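Local coordinates for protein nitrate reductase (Ulva prolifera, PDB 5YLY) that probably carries electrons from NADH through FAD in its cytochrome b5 reductase domain, a step in the reduction of nitrate to nitrite, at residues Thr192-Ile206 with Arg222-Trp236. Residues are numbered along the deposited sequence; the frame is centred on the assembly and turned at random.
Sequences TEIRLLYANQTEADI and RVKIHYTVDRPTPGW
R195 lies alongside K224, its guanidinium covered on one face by the lysine's methylenes, with CG of K224 over the centre. The bend at chi2 (-65°) lays the arginine chain against its neighbour, R195 CD coming 3.5 Å from K224 CB. R195 NH1 also bonds I194 O at 2.9 Å from above the carbonyl plane, opposite the side from which K224 N reaches the same oxygen. With an alanine here, K224's methylenes would probably lose their neighbour, and I194 O would keep the backbone donor alone. Between 193-200 and 223-229 runs a parallel ladder whose straightest hydrogen bond runs from L196 N to K224 O (2.9 Å, 174°). On the face carrying L196, L196 CD2 meets I225 CG2 at 3.8 Å, and the Y198 and Y227 rings touch edge to edge. Further on, I206 CD1 reaches W236 CH2 (3.7 Å), while E203, salt-bridged to R209, brings CD to 3.4 Å from W236 CE3. These strands form a right-handed beta-alpha-beta crossover in the NAD-binding domain: connecting helix 209-218 packs on L196 and Y227, helix 245-251 covers L197 and T228 on the other face, and strands 164-170 and 239-240 flank the pair.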
loop_
_atom_site.group_PDB
_atom_site.type_symbol
_atom_site.label_atom_id
_atom_site.label_comp_id
_atom_site.label_asym_id
_atom_site.label_seq_id
_atom_site.Cartn_x
_atom_site.Cartn_y
_atom_site.Cartn_z
ATOM N N THR A 192 5.017 3.213 -18.184
ATOM C CA THR A 192 4.220 2.084 -17.700
ATOM C C THR A 192 2.798 2.556 -17.364
ATOM O O THR A 192 2.626 3.653 -16.820
ATOM C CB THR A 192 4.908 1.440 -16.465
ATOM O OG1 THR A 192 6.246 1.120 -16.833
ATOM C CG2 THR A 192 4.187 0.162 -15.985
ATOM N N GLU A 193 1.790 1.782 -17.773
ATOM C CA GLU A 193 0.378 2.074 -17.514
ATOM C C GLU A 193 -0.070 1.281 -16.276
ATOM O O GLU A 193 0.460 0.195 -15.985
ATOM C CB GLU A 193 -0.522 1.678 -18.693
ATOM C CG GLU A 193 -0.223 2.338 -20.018
ATOM C CD GLU A 193 -1.106 1.777 -21.113
ATOM O OE1 GLU A 193 -0.726 0.762 -21.741
ATOM O OE2 GLU A 193 -2.210 2.327 -21.312
ATOM N N ILE A 194 -1.071 1.807 -15.585
ATOM C CA ILE A 194 -1.554 1.197 -14.342
ATOM C C ILE A 194 -3.067 1.131 -14.321
ATOM O O ILE A 194 -3.729 2.069 -14.750
ATOM C CB ILE A 194 -1.066 2.053 -13.112
ATOM C CG1 ILE A 194 0.483 2.090 -12.983
ATOM C CG2 ILE A 194 -1.717 1.607 -11.785
ATOM C CD1 ILE A 194 0.944 3.321 -12.092
ATOM N N ARG A 195 -3.608 0.052 -13.742
ATOM C CA ARG A 195 -5.032 -0.042 -13.451
ATOM C C ARG A 195 -5.159 -0.434 -12.000
ATOM O O ARG A 195 -4.589 -1.446 -11.598
ATOM C CB ARG A 195 -5.755 -1.088 -14.341
ATOM C CG ARG A 195 -5.849 -0.663 -15.811
ATOM C CD ARG A 195 -6.718 0.567 -16.015
ATOM N NE ARG A 195 -6.797 0.943 -17.431
ATOM C CZ ARG A 195 -5.936 1.744 -18.064
ATOM N NH1 ARG A 195 -4.888 2.258 -17.415
ATOM N NH2 ARG A 195 -6.094 2.006 -19.357
ATOM N N LEU A 196 -5.882 0.355 -11.211
ATOM C CA LEU A 196 -6.091 -0.002 -9.816
ATOM C C LEU A 196 -7.540 -0.367 -9.559
ATOM O O LEU A 196 -8.462 0.355 -9.980
ATOM C CB LEU A 196 -5.662 1.181 -8.902
ATOM C CG LEU A 196 -6.050 1.073 -7.401
ATOM C CD1 LEU A 196 -5.295 -0.075 -6.701
ATOM C CD2 LEU A 196 -5.776 2.417 -6.676
ATOM N N LEU A 197 -7.733 -1.466 -8.822
ATOM C CA LEU A 197 -9.048 -1.887 -8.358
ATOM C C LEU A 197 -8.953 -1.896 -6.827
ATOM O O LEU A 197 -8.120 -2.597 -6.259
ATOM C CB LEU A 197 -9.452 -3.240 -8.957
ATOM C CG LEU A 197 -10.776 -3.868 -8.429
ATOM C CD1 LEU A 197 -11.971 -2.920 -8.618
ATOM C CD2 LEU A 197 -11.095 -5.152 -9.170
ATOM N N TYR A 198 -9.733 -1.040 -6.167
ATOM C CA TYR A 198 -9.592 -0.888 -4.716
ATOM C C TYR A 198 -10.885 -1.239 -4.024
ATOM O O TYR A 198 -11.895 -0.553 -4.222
ATOM C CB TYR A 198 -9.124 0.563 -4.413
ATOM C CG TYR A 198 -8.761 0.909 -2.979
ATOM C CD1 TYR A 198 -8.392 -0.082 -2.066
ATOM C CD2 TYR A 198 -8.737 2.240 -2.547
ATOM C CE1 TYR A 198 -8.070 0.239 -0.742
ATOM C CE2 TYR A 198 -8.348 2.577 -1.249
ATOM C CZ TYR A 198 -8.036 1.574 -0.346
ATOM O OH TYR A 198 -7.738 1.914 0.948
ATOM N N ALA A 199 -10.849 -2.290 -3.185
ATOM C CA ALA A 199 -12.038 -2.779 -2.465
ATOM C C ALA A 199 -12.013 -2.408 -0.986
ATOM O O ALA A 199 -10.965 -2.494 -0.345
ATOM C CB ALA A 199 -12.147 -4.284 -2.605
ATOM N N ASN A 200 -13.164 -1.981 -0.439
ATOM C CA ASN A 200 -13.291 -1.637 0.980
ATOM C C ASN A 200 -14.670 -1.986 1.459
ATOM O O ASN A 200 -15.569 -2.128 0.634
ATOM C CB ASN A 200 -13.034 -0.154 1.233
ATOM C CG ASN A 200 -11.615 0.216 0.975
ATOM O OD1 ASN A 200 -10.721 -0.122 1.749
ATOM N ND2 ASN A 200 -11.368 0.774 -0.191
ATOM N N GLN A 201 -14.859 -2.077 2.778
ATOM C CA GLN A 201 -16.181 -2.412 3.310
ATOM C C GLN A 201 -17.196 -1.301 3.035
ATOM O O GLN A 201 -18.285 -1.564 2.516
ATOM C CB GLN A 201 -16.093 -2.712 4.810
ATOM C CG GLN A 201 -15.881 -4.183 5.149
ATOM C CD GLN A 201 -15.538 -4.329 6.610
ATOM O OE1 GLN A 201 -14.389 -4.114 7.017
ATOM N NE2 GLN A 201 -16.546 -4.556 7.441
ATOM N N THR A 202 -16.833 -0.058 3.369
ATOM C CA THR A 202 -17.664 1.139 3.166
ATOM C C THR A 202 -16.832 2.208 2.471
ATOM O O THR A 202 -15.599 2.163 2.503
ATOM C CB THR A 202 -18.231 1.708 4.515
ATOM O OG1 THR A 202 -17.192 2.339 5.274
ATOM C CG2 THR A 202 -18.922 0.656 5.380
ATOM N N GLU A 203 -17.516 3.202 1.896
ATOM C CA GLU A 203 -16.929 4.370 1.229
ATOM C C GLU A 203 -16.039 5.167 2.217
ATOM O O GLU A 203 -14.995 5.702 1.827
ATOM C CB GLU A 203 -18.090 5.235 0.705
ATOM C CG GLU A 203 -17.667 6.304 -0.275
ATOM C CD GLU A 203 -18.787 7.067 -0.955
ATOM O OE1 GLU A 203 -19.956 6.610 -0.915
ATOM O OE2 GLU A 203 -18.479 8.108 -1.580
ATOM N N ALA A 204 -16.434 5.192 3.506
ATOM C CA ALA A 204 -15.702 5.871 4.584
ATOM C C ALA A 204 -14.335 5.223 4.866
ATOM O O ALA A 204 -13.424 5.907 5.345
ATOM C CB ALA A 204 -16.547 5.898 5.853
ATOM N N ASP A 205 -14.191 3.915 4.558
ATOM C CA ASP A 205 -12.955 3.165 4.757
ATOM C C ASP A 205 -11.896 3.365 3.654
ATOM O O ASP A 205 -10.779 2.869 3.807
ATOM C CB ASP A 205 -13.248 1.666 4.887
ATOM C CG ASP A 205 -13.956 1.284 6.162
ATOM O OD1 ASP A 205 -13.650 1.891 7.213
ATOM O OD2 ASP A 205 -14.807 0.367 6.112
ATOM N N ILE A 206 -12.252 4.018 2.534
ATOM C CA ILE A 206 -11.297 4.210 1.434
ATOM C C ILE A 206 -10.172 5.110 1.930
ATOM O O ILE A 206 -10.444 6.225 2.372
ATOM C CB ILE A 206 -11.982 4.810 0.165
ATOM C CG1 ILE A 206 -13.131 3.912 -0.359
ATOM C CG2 ILE A 206 -10.962 5.065 -0.946
ATOM C CD1 ILE A 206 -14.058 4.620 -1.383
ATOM N N ARG A 222 -2.461 7.374 -18.300
ATOM C CA ARG A 222 -1.544 6.365 -17.754
ATOM C C ARG A 222 -2.143 5.556 -16.608
ATOM O O ARG A 222 -1.634 4.493 -16.296
ATOM C CB ARG A 222 -0.180 6.993 -17.341
ATOM C CG ARG A 222 0.709 7.239 -18.574
ATOM C CD ARG A 222 2.127 6.753 -18.372
ATOM N NE ARG A 222 2.913 7.786 -17.683
ATOM C CZ ARG A 222 3.703 7.527 -16.669
ATOM N NH1 ARG A 222 3.904 6.276 -16.286
ATOM N NH2 ARG A 222 4.344 8.516 -16.049
ATOM N N VAL A 223 -3.224 6.032 -16.012
ATOM C CA VAL A 223 -3.823 5.306 -14.882
ATOM C C VAL A 223 -5.335 5.441 -14.873
ATOM O O VAL A 223 -5.879 6.472 -15.305
ATOM C CB VAL A 223 -3.161 5.778 -13.534
ATOM C CG1 VAL A 223 -3.464 7.247 -13.224
ATOM C CG2 VAL A 223 -3.563 4.881 -12.351
ATOM N N LYS A 224 -6.009 4.380 -14.410
ATOM C CA LYS A 224 -7.446 4.382 -14.107
ATOM C C LYS A 224 -7.613 3.757 -12.744
ATOM O O LYS A 224 -6.876 2.818 -12.384
ATOM C CB LYS A 224 -8.278 3.627 -15.134
ATOM C CG LYS A 224 -8.366 4.357 -16.469
ATOM C CD LYS A 224 -9.371 3.664 -17.413
ATOM C CE LYS A 224 -9.285 4.236 -18.808
ATOM N NZ LYS A 224 -9.642 5.680 -18.835
ATOM N N ILE A 225 -8.571 4.283 -11.970
ATOM C CA ILE A 225 -8.842 3.753 -10.639
ATOM C C ILE A 225 -10.323 3.413 -10.544
ATOM O O ILE A 225 -11.170 4.223 -10.946
ATOM C CB ILE A 225 -8.377 4.736 -9.531
ATOM C CG1 ILE A 225 -6.840 5.025 -9.610
ATOM C CG2 ILE A 225 -8.746 4.204 -8.127
ATOM C CD1 ILE A 225 -6.425 6.241 -8.966
ATOM N N HIS A 226 -10.634 2.199 -10.052
ATOM C CA HIS A 226 -12.018 1.772 -9.873
ATOM C C HIS A 226 -12.153 1.302 -8.445
ATOM O O HIS A 226 -11.214 0.720 -7.897
ATOM C CB HIS A 226 -12.397 0.658 -10.838
ATOM C CG HIS A 226 -13.875 0.462 -10.944
ATOM N ND1 HIS A 226 -14.615 1.246 -11.807
ATOM C CD2 HIS A 226 -14.719 -0.369 -10.301
ATOM C CE1 HIS A 226 -15.861 0.831 -11.718
ATOM N NE2 HIS A 226 -15.982 -0.119 -10.817
ATOM N N TYR A 227 -13.310 1.581 -7.834
ATOM C CA TYR A 227 -13.585 1.238 -6.442
ATOM C C TYR A 227 -14.768 0.299 -6.333
ATOM O O TYR A 227 -15.670 0.325 -7.176
ATOM C CB TYR A 227 -13.939 2.509 -5.646
ATOM C CG TYR A 227 -12.915 3.613 -5.720
ATOM C CD1 TYR A 227 -11.857 3.672 -4.816
ATOM C CD2 TYR A 227 -13.036 4.644 -6.652
ATOM C CE1 TYR A 227 -10.927 4.708 -4.859
ATOM C CE2 TYR A 227 -12.097 5.677 -6.716
ATOM C CZ TYR A 227 -11.058 5.711 -5.809
ATOM O OH TYR A 227 -10.132 6.716 -5.876
ATOM N N THR A 228 -14.799 -0.500 -5.252
ATOM C CA THR A 228 -15.957 -1.298 -4.863
ATOM C C THR A 228 -16.106 -1.196 -3.362
ATOM O O THR A 228 -15.111 -1.071 -2.648
ATOM C CB THR A 228 -15.981 -2.746 -5.386
ATOM O OG1 THR A 228 -17.302 -3.274 -5.171
ATOM C CG2 THR A 228 -14.949 -3.656 -4.705
ATOM N N VAL A 229 -17.342 -1.164 -2.899
ATOM C CA VAL A 229 -17.673 -1.159 -1.474
ATOM C C VAL A 229 -18.726 -2.247 -1.242
ATOM O O VAL A 229 -19.474 -2.557 -2.170
ATOM C CB VAL A 229 -18.070 0.237 -0.908
ATOM C CG1 VAL A 229 -16.910 1.236 -0.990
ATOM C CG2 VAL A 229 -19.318 0.783 -1.587
ATOM N N ASP A 230 -18.732 -2.882 -0.052
ATOM C CA ASP A 230 -19.679 -3.954 0.276
ATOM C C ASP A 230 -21.078 -3.373 0.312
ATOM O O ASP A 230 -21.947 -3.778 -0.469
ATOM C CB ASP A 230 -19.343 -4.598 1.639
ATOM C CG ASP A 230 -18.017 -5.337 1.735
ATOM O OD1 ASP A 230 -17.328 -5.465 0.705
ATOM O OD2 ASP A 230 -17.697 -5.832 2.833
ATOM N N ARG A 231 -21.265 -2.374 1.186
ATOM C CA ARG A 231 -22.542 -1.700 1.363
ATOM C C ARG A 231 -22.451 -0.235 0.911
ATOM O O ARG A 231 -21.937 0.629 1.632
ATOM C CB ARG A 231 -23.129 -1.876 2.784
ATOM C CG ARG A 231 -22.114 -2.216 3.885
ATOM C CD ARG A 231 -21.945 -1.083 4.871
ATOM N NE ARG A 231 -23.117 -0.890 5.726
ATOM C CZ ARG A 231 -23.188 -0.003 6.713
ATOM N NH1 ARG A 231 -22.153 0.786 6.984
ATOM N NH2 ARG A 231 -24.293 0.099 7.443
ATOM N N PRO A 232 -22.930 0.019 -0.325
ATOM C CA PRO A 232 -22.894 1.383 -0.879
ATOM C C PRO A 232 -24.051 2.307 -0.472
ATOM O O PRO A 232 -25.127 1.837 -0.081
ATOM C CB PRO A 232 -22.929 1.127 -2.386
ATOM C CG PRO A 232 -23.719 -0.133 -2.531
ATOM C CD PRO A 232 -23.515 -0.943 -1.283
ATOM N N THR A 233 -23.825 3.634 -0.623
ATOM C CA THR A 233 -24.801 4.703 -0.381
ATOM C C THR A 233 -25.483 5.065 -1.727
ATOM O O THR A 233 -24.941 4.683 -2.768
ATOM C CB THR A 233 -24.134 5.899 0.318
ATOM O OG1 THR A 233 -22.926 6.246 -0.361
ATOM C CG2 THR A 233 -23.858 5.636 1.792
ATOM N N PRO A 234 -26.658 5.764 -1.766
ATOM C CA PRO A 234 -27.317 6.015 -3.065
ATOM C C PRO A 234 -26.514 6.794 -4.116
ATOM O O PRO A 234 -26.661 6.494 -5.307
ATOM C CB PRO A 234 -28.606 6.752 -2.680
ATOM C CG PRO A 234 -28.868 6.336 -1.279
ATOM C CD PRO A 234 -27.502 6.247 -0.654
ATOM N N GLY A 235 -25.679 7.747 -3.695
ATOM C CA GLY A 235 -24.884 8.545 -4.625
ATOM C C GLY A 235 -23.513 7.987 -4.978
ATOM O O GLY A 235 -22.585 8.764 -5.225
ATOM N N TRP A 236 -23.377 6.640 -5.028
ATOM C CA TRP A 236 -22.115 5.928 -5.319
ATOM C C TRP A 236 -21.989 5.618 -6.822
ATOM O O TRP A 236 -22.835 4.933 -7.399
ATOM C CB TRP A 236 -22.013 4.665 -4.431
ATOM C CG TRP A 236 -20.817 3.777 -4.663
ATOM C CD1 TRP A 236 -20.835 2.495 -5.134
ATOM C CD2 TRP A 236 -19.451 4.061 -4.326
ATOM N NE1 TRP A 236 -19.557 1.986 -5.160
ATOM C CE2 TRP A 236 -18.691 2.920 -4.658
ATOM C CE3 TRP A 236 -18.786 5.183 -3.804
ATOM C CZ2 TRP A 236 -17.302 2.864 -4.478
ATOM C CZ3 TRP A 236 -17.410 5.127 -3.635
ATOM C CH2 TRP A 236 -16.687 3.975 -3.959
HETATM O O HOH W 1 -13.261 0.952 -2.234
HETATM O O HOH W 2 -20.314 2.815 1.693
#